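Local coordinates for peptidase S8 and S53, subtilisin, kexin, sedolisin (Mycobacterium smegmatis, PDB 4KG7), which probably acts as a subtilisin-like serine endopeptidase, the mycosin MycP3 of the ESX-3 type VII secretion system, at residues A[72-77]-A[178-183]; A[174-179]-A[208-213]; A[260-265]-A[319-324]; A[288-293]-A[313-318]. All coordinates share one frame; numbering follows the deposited sequence. Where two conformers were deposited one is given.

Contact 1: residues A[72-77]-A[178-183]; sequences IDTGVQ and ISLVTC
Leu180 lays its branched end against Asp73. Its CD1 sits 3.9 Å from Asp73 CA, and its CD2 lies 4.0 Å from Asp73 OD1. The leucine runs slantwise over the aspartate, CD1 against its backbone and CD2 against its carboxylate. CG of Leu180 is turned anti to its own carbonyl carbon (chi1 -59°), which turns the branched end toward the aspartate. The other carboxylate oxygen, Asp73 OD2, approaches Ser179 CB at 3.5 Å. The hydroxyl of Ser179 is engaged elsewhere, on the carbonyl of Ser319.

The backbones diverge beyond Ile72 and Ile178, and two waters fill in between them. Water 1 accepts from Ser179 N and is hydrogen-bonded to Ile72 O and to Asp73 OD2, the last at 2.7 Å. Water 2 donates to Ile72 O at 2.6 Å and accepts from Leu180 N at 2.7 Å. Ile72 O thus serves both waters.

Asp73 OD1 receives Thr74 N at 2.7 Å on its anti lone pair. It is also hydrogen-bonded to ND1 of His104. Asp73, His104 and Ser319 are the predicted charge relay of this subtilase. Their placing is consistent with that role, though the Ser319-His104 bond is weak here. The contact lies at the C-terminal end of strand 68-73, inside the central parallel sheet.

With bonds on both oxygens and an apolar side chain against it, the carboxylate is probably held in one rotation. This is consistent with an aspartate that orients the histidine beside it.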
loop_
_atom_site.group_PDB
_atom_site.type_symbol
_atom_site.label_atom_id
_atom_site.label_comp_id
_atom_site.label_asym_id
_atom_site.label_seq_id
_atom_site.Cartn_x
_atom_site.Cartn_y
_atom_site.Cartn_z
ATOM N N ILE A 72 -0.568 7.068 2.007
ATOM C CA ILE A 72 -1.723 7.590 1.292
ATOM C C ILE A 72 -2.831 6.609 1.584
ATOM O O ILE A 72 -2.819 5.520 1.074
ATOM C CB ILE A 72 -1.410 7.732 -0.204
ATOM C CG1 ILE A 72 -0.238 8.713 -0.399
ATOM C CG2 ILE A 72 -2.650 8.149 -0.954
ATOM C CD1 ILE A 72 0.084 8.969 -1.862
ATOM N N ASP A 73 -3.749 6.969 2.488
ATOM C CA ASP A 73 -4.639 5.956 3.063
ATOM C C ASP A 73 -5.848 6.628 3.706
ATOM O O ASP A 73 -6.289 7.680 3.258
ATOM C CB ASP A 73 -3.841 5.094 4.043
ATOM C CG ASP A 73 -4.310 3.663 4.104
ATOM O OD1 ASP A 73 -5.404 3.451 4.633
ATOM O OD2 ASP A 73 -3.588 2.721 3.663
ATOM N N THR A 74 -6.411 5.986 4.724
ATOM C CA THR A 74 -7.599 6.480 5.412
ATOM C C THR A 74 -7.265 7.420 6.600
ATOM O O THR A 74 -8.121 7.660 7.459
ATOM C CB THR A 74 -8.460 5.324 5.967
ATOM O OG1 THR A 74 -7.777 4.675 7.051
ATOM C CG2 THR A 74 -8.846 4.291 4.888
ATOM N N GLY A 75 -6.044 7.973 6.640
ATOM C CA GLY A 75 -5.593 8.723 7.807
ATOM C C GLY A 75 -4.855 7.812 8.765
ATOM O O GLY A 75 -5.003 6.566 8.718
ATOM N N VAL A 76 -4.084 8.432 9.653
ATOM C CA VAL A 76 -3.288 7.713 10.634
ATOM C C VAL A 76 -3.518 8.364 11.974
ATOM O O VAL A 76 -3.283 9.563 12.135
ATOM C CB VAL A 76 -1.781 7.743 10.308
ATOM C CG1 VAL A 76 -0.947 7.066 11.402
ATOM C CG2 VAL A 76 -1.498 7.080 8.980
ATOM N N GLN A 77 -3.960 7.584 12.942
ATOM C CA GLN A 77 -4.197 8.095 14.291
ATOM C C GLN A 77 -2.936 8.048 15.135
ATOM O O GLN A 77 -2.461 6.977 15.474
ATOM C CB GLN A 77 -5.292 7.256 14.950
ATOM C CG GLN A 77 -6.037 7.914 16.086
ATOM C CD GLN A 77 -6.914 9.083 15.616
ATOM O OE1 GLN A 77 -7.727 8.976 14.676
ATOM N NE2 GLN A 77 -6.737 10.201 16.253
ATOM N N ILE A 178 0.757 3.000 -1.017
ATOM C CA ILE A 178 -0.623 3.073 -1.464
ATOM C C ILE A 178 -1.250 1.701 -1.221
ATOM O O ILE A 178 -1.268 0.830 -2.089
ATOM C CB ILE A 178 -0.723 3.507 -2.943
ATOM C CG1 ILE A 178 0.087 4.779 -3.216
ATOM C CG2 ILE A 178 -2.171 3.672 -3.382
ATOM C CD1 ILE A 178 0.280 5.129 -4.675
ATOM N N SER A 179 -1.773 1.514 0.001
ATOM C CA SER A 179 -2.352 0.234 0.381
ATOM C C SER A 179 -3.817 0.055 -0.023
ATOM O O SER A 179 -4.336 -1.082 -0.003
ATOM C CB SER A 179 -2.194 0.014 1.878
ATOM O OG SER A 179 -0.870 -0.339 2.208
ATOM N N LEU A 180 -4.492 1.148 -0.349
ATOM C CA LEU A 180 -5.836 1.095 -0.901
ATOM C C LEU A 180 -5.794 0.748 -2.382
ATOM O O LEU A 180 -4.830 1.082 -3.080
ATOM C CB LEU A 180 -6.553 2.426 -0.684
ATOM C CG LEU A 180 -6.710 2.914 0.772
ATOM C CD1 LEU A 180 -7.330 4.307 0.841
ATOM C CD2 LEU A 180 -7.468 1.872 1.560
ATOM N N VAL A 181 -6.842 0.084 -2.846
ATOM C CA VAL A 181 -6.947 -0.425 -4.214
ATOM C C VAL A 181 -8.296 -0.026 -4.794
ATOM O O VAL A 181 -9.333 -0.138 -4.123
ATOM C CB VAL A 181 -6.898 -1.975 -4.219
ATOM C CG1 VAL A 181 -7.070 -2.565 -5.608
ATOM C CG2 VAL A 181 -5.603 -2.464 -3.601
ATOM N N THR A 182 -8.289 0.391 -6.051
ATOM C CA THR A 182 -9.484 0.537 -6.853
ATOM C C THR A 182 -9.362 -0.360 -8.078
ATOM O O THR A 182 -8.310 -0.385 -8.714
ATOM C CB THR A 182 -9.671 2.000 -7.302
ATOM O OG1 THR A 182 -9.760 2.817 -6.126
ATOM C CG2 THR A 182 -10.907 2.170 -8.185
ATOM N N CYS A 183 -10.427 -1.084 -8.420
ATOM C CA CYS A 183 -10.422 -1.912 -9.605
ATOM C C CYS A 183 -11.501 -1.449 -10.549
ATOM O O CYS A 183 -12.537 -0.941 -10.103
ATOM C CB CYS A 183 -10.649 -3.379 -9.270
ATOM S SG CYS A 183 -9.217 -4.142 -8.425
HETATM O O HOH W 1 -1.485 3.396 2.159
HETATM O O HOH W 2 -3.886 3.811 -0.541
#

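Contact 2: residues A[174-179]-A[208-213]; sequences RVINIS and AVIVAA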
loop_
_atom_site.group_PDB
_atom_site.type_symbol
_atom_site.label_atom_id
_atom_site.label_comp_id
_atom_site.label_asym_id
_atom_site.label_seq_id
_atom_site.Cartn_x
_atom_site.Cartn_y
_atom_site.Cartn_z
ATOM N N ARG A 174 10.433 9.652 0.324
ATOM C CA ARG A 174 11.345 8.727 -0.334
ATOM C C ARG A 174 10.664 7.428 -0.753
ATOM O O ARG A 174 11.119 6.736 -1.670
ATOM C CB ARG A 174 12.471 8.389 0.652
ATOM C CG ARG A 174 13.343 9.567 1.020
ATOM C CD ARG A 174 14.446 9.721 -0.007
ATOM N NE ARG A 174 15.570 8.852 0.328
ATOM C CZ ARG A 174 16.617 8.584 -0.452
ATOM N NH1 ARG A 174 16.700 9.064 -1.679
ATOM N NH2 ARG A 174 17.581 7.787 0.009
ATOM N N VAL A 175 9.611 7.068 -0.032
ATOM C CA VAL A 175 8.797 5.887 -0.305
ATOM C C VAL A 175 7.376 6.378 -0.176
ATOM O O VAL A 175 7.079 7.144 0.754
ATOM C CB VAL A 175 9.071 4.743 0.717
ATOM C CG1 VAL A 175 8.217 3.527 0.419
ATOM C CG2 VAL A 175 10.554 4.372 0.731
ATOM N N ILE A 176 6.500 5.980 -1.107
ATOM C CA ILE A 176 5.099 6.375 -1.077
ATOM C C ILE A 176 4.290 5.072 -1.086
ATOM O O ILE A 176 4.362 4.286 -2.044
ATOM C CB ILE A 176 4.751 7.232 -2.307
ATOM C CG1 ILE A 176 5.484 8.568 -2.240
ATOM C CG2 ILE A 176 3.243 7.474 -2.370
ATOM C CD1 ILE A 176 5.390 9.425 -3.498
ATOM N N ASN A 177 3.527 4.852 -0.025
ATOM C CA ASN A 177 2.755 3.641 0.191
ATOM C C ASN A 177 1.283 3.854 -0.139
ATOM O O ASN A 177 0.645 4.763 0.416
ATOM C CB ASN A 177 2.898 3.175 1.641
ATOM C CG ASN A 177 2.235 1.838 1.868
ATOM O OD1 ASN A 177 2.830 0.784 1.678
ATOM N ND2 ASN A 177 0.981 1.868 2.236
ATOM N N ILE A 178 0.757 3.000 -1.017
ATOM C CA ILE A 178 -0.623 3.073 -1.464
ATOM C C ILE A 178 -1.250 1.701 -1.221
ATOM O O ILE A 178 -1.268 0.830 -2.089
ATOM C CB ILE A 178 -0.723 3.507 -2.943
ATOM C CG1 ILE A 178 0.087 4.779 -3.216
ATOM C CG2 ILE A 178 -2.171 3.672 -3.382
ATOM C CD1 ILE A 178 0.280 5.129 -4.675
ATOM N N SER A 179 -1.773 1.514 0.001
ATOM C CA SER A 179 -2.352 0.234 0.381
ATOM C C SER A 179 -3.817 0.055 -0.023
ATOM O O SER A 179 -4.336 -1.082 -0.003
ATOM C CB SER A 179 -2.194 0.014 1.878
ATOM O OG SER A 179 -0.870 -0.339 2.208
ATOM N N ALA A 208 10.931 8.835 -6.001
ATOM C CA ALA A 208 10.282 8.090 -4.915
ATOM C C ALA A 208 9.994 6.658 -5.314
ATOM O O ALA A 208 9.570 6.418 -6.441
ATOM C CB ALA A 208 8.991 8.781 -4.516
ATOM N N VAL A 209 10.224 5.727 -4.388
ATOM C CA VAL A 209 9.762 4.362 -4.554
ATOM C C VAL A 209 8.274 4.312 -4.182
ATOM O O VAL A 209 7.901 4.589 -3.042
ATOM C CB VAL A 209 10.543 3.391 -3.648
ATOM C CG1 VAL A 209 9.942 1.995 -3.731
ATOM C CG2 VAL A 209 11.992 3.348 -4.076
ATOM N N ILE A 210 7.441 3.939 -5.152
ATOM C CA ILE A 210 6.005 3.900 -4.951
ATOM C C ILE A 210 5.599 2.434 -4.863
ATOM O O ILE A 210 5.900 1.638 -5.744
ATOM C CB ILE A 210 5.227 4.572 -6.097
ATOM C CG1 ILE A 210 5.710 6.021 -6.364
ATOM C CG2 ILE A 210 3.723 4.547 -5.830
ATOM C CD1 ILE A 210 5.142 6.592 -7.645
ATOM N N VAL A 211 4.947 2.108 -3.780
ATOM C CA VAL A 211 4.529 0.747 -3.460
ATOM C C VAL A 211 3.019 0.726 -3.339
ATOM O O VAL A 211 2.448 1.533 -2.609
ATOM C CB VAL A 211 5.162 0.279 -2.106
ATOM C CG1 VAL A 211 4.773 -1.141 -1.752
ATOM C CG2 VAL A 211 6.669 0.404 -2.151
ATOM N N ALA A 212 2.384 -0.231 -4.024
ATOM C CA ALA A 212 0.920 -0.344 -4.051
ATOM C C ALA A 212 0.468 -1.768 -3.780
ATOM O O ALA A 212 1.065 -2.724 -4.275
ATOM C CB ALA A 212 0.382 0.129 -5.410
ATOM N N ALA A 213 -0.605 -1.934 -3.024
ATOM C CA ALA A 213 -1.220 -3.231 -2.858
ATOM C C ALA A 213 -1.780 -3.750 -4.176
ATOM O O ALA A 213 -2.390 -2.994 -4.922
ATOM C CB ALA A 213 -2.353 -3.117 -1.839
#
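Five backbone hydrogen bonds join strand 175-178 to strand 209-213, and Ile176 and Ile178 each use both N and O. Val209 N gives to Arg174 O at 3.0 Å, from above the carbonyl plane. That oxygen has a second donor, NH1 of Arg333. Ile176 N then gives to Val209 O at 2.8 Å. The next bond, Val211 N to Ile176 O, is almost straight, with 175° at the hydrogen. Ile178 N reaches Val211 O at 2.7 Å, and Ala213 N closes the ladder on Ile178 O.

The ladder is parallel and in register, Val175 facing Val209 and Ile178 facing Ala212. It belongs to the seven-stranded parallel sheet of the subtilisin fold. Helix 193-205 lies on the connection between the two strands, as in a beta-alpha-beta crossover, and packs on Ile176 and Ile210. Alternate residues bond to the flanking strands: Val175 and Asn177 to 68-73, Ile210 and Ala212 to 259-265.

CA-H groups also lean on the acceptors, Val175 CA lying 3.2 Å from Val209 O. On the isoleucine face, Ile178 CG1 is anti to its carbonyl carbon (chi1 -51°), and CD1 at its end meets Ile210 CG2 at 3.7 Å. The two side chains run alongside each other in the same direction. Nearby, Ile176 CD1 rests on Ala208 CB at 3.8 Å. At the polar end of Arg174, NE is taken by Gln67 and NH2 by the carbonyl of Pro337.

Contact 3: residues A[260-265]-A[319-324]; sequences LSVGAV and SYAAAY
Ala321 and Val262 have the most surface buried here, with Ala322 next. Val262 points at the helix and reaches it with one methyl. Its CG1 is anti to the backbone N (chi1 -176°) and comes within 3.6 Å of Ala321 C. Val262 CG1 lies 3.7 Å from Ala321 CB. This methyl therefore presses on the helix backbone as well as on a side chain. CG2 of Val262 also faces Ala322, 4.0 Å from Ala322 CA.

Ala321 answers from the helix side. Its CB points to the strand and settles against the carbonyl of the neighbouring glycine: Ala321 CB is 3.4 Å from Gly263 O. It also touches the next residue, where Ala264 CB is 4.3 Å from Ala321 CB. With small side chains between them, the axes of 319-324 and 260-265 come within 6.9 Å, at 117°.

This is the central helix of the subtilisin fold, packed across the parallel sheet. It carries Ser319, the predicted catalytic serine, near its N-terminal end. Strand 259-265 packs against that end, and helix 104-113, which carries His104, contacts Tyr320, Ala323 and Tyr324.

Ala322 makes a smaller contact, its CB 4.2 Å from Val262 CB. It also reaches the next strand, touching Val211 and Ala213. Val262 in turn packs on Val211.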
loop_
_atom_site.group_PDB
_atom_site.type_symbol
_atom_site.label_atom_id
_atom_site.label_comp_id
_atom_site.label_asym_id
_atom_site.label_seq_id
_atom_site.Cartn_x
_atom_site.Cartn_y
_atom_site.Cartn_z
ATOM N N LEU A 260 5.555 -0.425 -7.685
ATOM C CA LEU A 260 5.892 -1.784 -7.295
ATOM C C LEU A 260 4.625 -2.324 -6.672
ATOM O O LEU A 260 4.217 -1.891 -5.587
ATOM C CB LEU A 260 7.042 -1.826 -6.284
ATOM C CG LEU A 260 7.435 -3.204 -5.737
ATOM C CD1 LEU A 260 7.717 -4.216 -6.856
ATOM C CD2 LEU A 260 8.647 -3.001 -4.823
ATOM N N SER A 261 4.002 -3.268 -7.385
ATOM C CA SER A 261 2.744 -3.886 -6.978
ATOM C C SER A 261 2.997 -5.146 -6.151
ATOM O O SER A 261 3.752 -6.027 -6.565
ATOM C CB SER A 261 1.898 -4.188 -8.223
ATOM O OG SER A 261 0.726 -4.939 -7.901
ATOM N N VAL A 262 2.352 -5.198 -4.980
ATOM C CA VAL A 262 2.647 -6.156 -3.955
ATOM C C VAL A 262 1.487 -7.108 -3.689
ATOM O O VAL A 262 0.411 -6.682 -3.254
ATOM C CB VAL A 262 2.982 -5.436 -2.637
ATOM C CG1 VAL A 262 3.396 -6.411 -1.559
ATOM C CG2 VAL A 262 4.064 -4.415 -2.833
ATOM N N GLY A 263 1.733 -8.397 -3.944
ATOM C CA GLY A 263 0.790 -9.453 -3.575
ATOM C C GLY A 263 0.986 -9.924 -2.152
ATOM O O GLY A 263 1.957 -9.570 -1.504
ATOM N N ALA A 264 0.027 -10.714 -1.641
ATOM C CA ALA A 264 0.037 -11.238 -0.269
ATOM C C ALA A 264 0.460 -12.709 -0.256
ATOM O O ALA A 264 0.072 -13.484 -1.125
ATOM C CB ALA A 264 -1.320 -11.105 0.355
ATOM N N VAL A 265 1.296 -13.054 0.714
ATOM C CA VAL A 265 1.617 -14.443 1.016
ATOM C C VAL A 265 1.207 -14.813 2.424
ATOM O O VAL A 265 1.064 -13.957 3.317
ATOM C CB VAL A 265 3.110 -14.776 0.789
ATOM C CG1 VAL A 265 3.473 -14.749 -0.685
ATOM C CG2 VAL A 265 4.005 -13.848 1.619
ATOM N N SER A 319 -3.193 -4.945 1.339
ATOM C CA SER A 319 -2.849 -3.652 1.920
ATOM C C SER A 319 -1.685 -3.793 2.921
ATOM O O SER A 319 -0.762 -2.959 2.943
ATOM C CB SER A 319 -4.087 -3.092 2.608
ATOM O OG SER A 319 -4.587 -4.056 3.516
ATOM N N TYR A 320 -1.707 -4.827 3.712
ATOM C CA TYR A 320 -0.692 -5.046 4.741
ATOM C C TYR A 320 0.615 -5.517 4.148
ATOM O O TYR A 320 1.683 -5.160 4.636
ATOM C CB TYR A 320 -1.237 -5.994 5.821
ATOM C CG TYR A 320 -2.581 -5.525 6.343
ATOM C CD1 TYR A 320 -2.692 -4.306 6.984
ATOM C CD2 TYR A 320 -3.748 -6.260 6.134
ATOM C CE1 TYR A 320 -3.916 -3.805 7.409
ATOM C CE2 TYR A 320 -4.976 -5.770 6.570
ATOM C CZ TYR A 320 -5.046 -4.549 7.205
ATOM O OH TYR A 320 -6.282 -4.091 7.612
ATOM N N ALA A 321 0.539 -6.329 3.089
ATOM C CA ALA A 321 1.704 -6.791 2.342
ATOM C C ALA A 321 2.447 -5.571 1.789
ATOM O O ALA A 321 3.672 -5.463 1.884
ATOM C CB ALA A 321 1.255 -7.715 1.210
ATOM N N ALA A 322 1.710 -4.662 1.154
ATOM C CA ALA A 322 2.332 -3.432 0.623
ATOM C C ALA A 322 3.048 -2.660 1.716
ATOM O O ALA A 322 4.165 -2.187 1.535
ATOM C CB ALA A 322 1.281 -2.551 -0.043
ATOM N N ALA A 323 2.396 -2.557 2.875
ATOM C CA ALA A 323 2.985 -1.820 3.978
ATOM C C ALA A 323 4.325 -2.407 4.370
ATOM O O ALA A 323 5.307 -1.691 4.558
ATOM C CB ALA A 323 2.041 -1.809 5.158
ATOM N N TYR A 324 4.384 -3.723 4.478
ATOM C CA TYR A 324 5.670 -4.380 4.776
ATOM C C TYR A 324 6.719 -4.011 3.742
ATOM O O TYR A 324 7.857 -3.716 4.112
ATOM C CB TYR A 324 5.488 -5.898 4.820
ATOM C CG TYR A 324 4.970 -6.443 6.129
ATOM C CD1 TYR A 324 5.672 -6.213 7.323
ATOM C CD2 TYR A 324 3.874 -7.320 6.179
ATOM C CE1 TYR A 324 5.249 -6.725 8.524
ATOM C CE2 TYR A 324 3.446 -7.835 7.381
ATOM C CZ TYR A 324 4.152 -7.574 8.549
ATOM O OH TYR A 324 3.751 -8.129 9.740
#

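Contact 4: residues A[288-293]-A[313-318]; sequences ENIVSV and VPLTGT
Ile290 and Leu315 form the tight part of this contact. Their CB atoms meet at 3.8 Å, and the backbones are tied beside them. Leu315 CG lies anti to its carbonyl carbon (chi1 -56°), beside the backbone N. Ile290 N gives a straight bond to Leu315 O, 3.0 Å long and 171° at the hydrogen. The donor comes in the carbonyl plane. The return link is made by water 3, which accepts from Leu315 N and donates to Ile290 O at 2.7 Å. Both side chains are buried. The isoleucine is covered by Tyr320, Tyr324 and Leu111, and the leucine touches Tyr320, Ser107 and Leu305.

The outer side is looser and faces solvent. Asn289 and Pro314 run alongside each other, with Asn289 OD1 4.1 Å from Pro314 CB. Thr316 brings its methyl CG2 to 3.9 Å from Asn289 N. Glu288 turns away from the other segment and bonds to Ser272 instead.

After Thr316 the chain enters the helix, with Gly317 at its N-cap. At its backbone angles a CB would collide with the carbonyl O of Thr316. Gly317, Thr318 and Ser319 form the Gly-Thr-Ser sequence characteristic of the subtilase active-site serine.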
loop_
_atom_site.group_PDB
_atom_site.type_symbol
_atom_site.label_atom_id
_atom_site.label_comp_id
_atom_site.label_asym_id
_atom_site.label_seq_id
_atom_site.Cartn_x
_atom_site.Cartn_y
_atom_site.Cartn_z
ATOM N N GLU A 288 -1.576 -12.006 6.013
ATOM C CA GLU A 288 -2.566 -12.764 6.799
ATOM C C GLU A 288 -2.314 -12.627 8.291
ATOM O O GLU A 288 -1.185 -12.588 8.737
ATOM C CB GLU A 288 -2.556 -14.241 6.408
ATOM C CG GLU A 288 -2.876 -14.478 4.956
ATOM C CD GLU A 288 -2.904 -15.928 4.570
ATOM O OE1 GLU A 288 -3.079 -16.832 5.449
ATOM O OE2 GLU A 288 -2.736 -16.179 3.348
ATOM N N ASN A 289 -3.392 -12.622 9.080
ATOM C CA ASN A 289 -3.291 -12.582 10.557
ATOM C C ASN A 289 -2.413 -11.430 11.032
ATOM O O ASN A 289 -1.563 -11.583 11.920
ATOM C CB ASN A 289 -2.766 -13.898 11.105
ATOM C CG ASN A 289 -3.606 -15.082 10.663
ATOM O OD1 ASN A 289 -4.797 -15.119 10.937
ATOM N ND2 ASN A 289 -3.010 -15.992 9.879
ATOM N N ILE A 290 -2.664 -10.266 10.461
ATOM C CA ILE A 290 -1.839 -9.113 10.727
ATOM C C ILE A 290 -2.103 -8.572 12.138
ATOM O O ILE A 290 -3.259 -8.532 12.582
ATOM C CB ILE A 290 -2.118 -8.046 9.642
ATOM C CG1 ILE A 290 -1.704 -8.558 8.240
ATOM C CG2 ILE A 290 -1.555 -6.703 10.046
ATOM C CD1 ILE A 290 -0.237 -8.766 8.054
ATOM N N VAL A 291 -1.030 -8.176 12.828
ATOM C CA VAL A 291 -1.085 -7.450 14.101
ATOM C C VAL A 291 -0.381 -6.121 13.897
ATOM O O VAL A 291 0.738 -6.073 13.388
ATOM C CB VAL A 291 -0.355 -8.215 15.215
ATOM C CG1 VAL A 291 -0.332 -7.395 16.491
ATOM C CG2 VAL A 291 -1.008 -9.587 15.418
ATOM N N SER A 292 -1.058 -5.038 14.267
ATOM C CA SER A 292 -0.454 -3.728 14.156
ATOM C C SER A 292 -1.039 -2.776 15.197
ATOM O O SER A 292 -1.514 -3.197 16.247
ATOM C CB SER A 292 -0.634 -3.234 12.720
ATOM O OG SER A 292 0.095 -2.044 12.499
ATOM N N VAL A 293 -0.943 -1.495 14.939
ATOM C CA VAL A 293 -1.348 -0.473 15.896
ATOM C C VAL A 293 -2.815 -0.091 15.685
ATOM O O VAL A 293 -3.311 -0.022 14.552
ATOM C CB VAL A 293 -0.418 0.753 15.708
ATOM C CG1 VAL A 293 -0.829 1.917 16.568
ATOM C CG2 VAL A 293 1.057 0.360 15.921
ATOM N N VAL A 313 -13.047 -10.290 12.794
ATOM C CA VAL A 313 -12.305 -11.126 11.870
ATOM C C VAL A 313 -10.878 -10.608 11.812
ATOM O O VAL A 313 -10.633 -9.412 12.051
ATOM C CB VAL A 313 -12.939 -11.138 10.469
ATOM C CG1 VAL A 313 -14.336 -11.740 10.524
ATOM C CG2 VAL A 313 -12.957 -9.738 9.872
ATOM N N PRO A 314 -9.925 -11.492 11.478
ATOM C CA PRO A 314 -8.519 -11.044 11.435
ATOM C C PRO A 314 -8.280 -10.005 10.350
ATOM O O PRO A 314 -9.078 -9.843 9.402
ATOM C CB PRO A 314 -7.742 -12.337 11.140
ATOM C CG PRO A 314 -8.638 -13.432 11.562
ATOM C CD PRO A 314 -10.032 -12.946 11.292
ATOM N N LEU A 315 -7.206 -9.268 10.526
ATOM C CA LEU A 315 -6.750 -8.324 9.522
ATOM C C LEU A 315 -6.020 -9.094 8.445
ATOM O O LEU A 315 -4.996 -9.715 8.706
ATOM C CB LEU A 315 -5.844 -7.266 10.140
ATOM C CG LEU A 315 -6.441 -6.464 11.301
ATOM C CD1 LEU A 315 -5.463 -5.428 11.848
ATOM C CD2 LEU A 315 -7.716 -5.763 10.894
ATOM N N THR A 316 -6.556 -9.057 7.230
ATOM C CA THR A 316 -5.918 -9.740 6.098
ATOM C C THR A 316 -6.027 -8.867 4.878
ATOM O O THR A 316 -7.026 -8.163 4.693
ATOM C CB THR A 316 -6.540 -11.099 5.745
ATOM O OG1 THR A 316 -7.817 -10.912 5.073
ATOM C CG2 THR A 316 -6.632 -11.934 6.973
ATOM N N GLY A 317 -5.011 -8.929 4.034
ATOM C CA GLY A 317 -5.092 -8.272 2.742
ATOM C C GLY A 317 -3.769 -7.833 2.172
ATOM O O GLY A 317 -2.749 -7.719 2.856
ATOM N N THR A 318 -3.805 -7.549 0.878
ATOM C CA THR A 318 -2.635 -7.023 0.191
ATOM C C THR A 318 -2.245 -5.657 0.716
ATOM O O THR A 318 -1.117 -5.232 0.518
ATOM C CB THR A 318 -2.807 -7.006 -1.354
ATOM O OG1 THR A 318 -3.997 -6.280 -1.735
ATOM C CG2 THR A 318 -2.850 -8.438 -1.924
HETATM O O HOH W 3 -5.218 -10.378 12.458
#

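Contacts 1, 2 and 3 share the central parallel sheet. Contact 1 joins contact 2 through Ile72 N and Asn177 O, a probable hydrogen bond of 3.1 Å. Contact 2 passes to contact 3 through Leu260 N and Ile210 O, probably hydrogen-bonded at 2.9 Å. Ser179, common to contacts 1 and 2, ties the sheet to the serine helix: Ser179 OG lies 2.7 Å from Ser319 O. Contact 4 touches that helix, with Ile290 CG1 3.6 Å from Tyr320 CB. Asp73 of contact 1 and Ser319 of contact 3 belong, with His104, to the predicted charge relay. The centres of contacts 1 and 3 are about 12 Å apart.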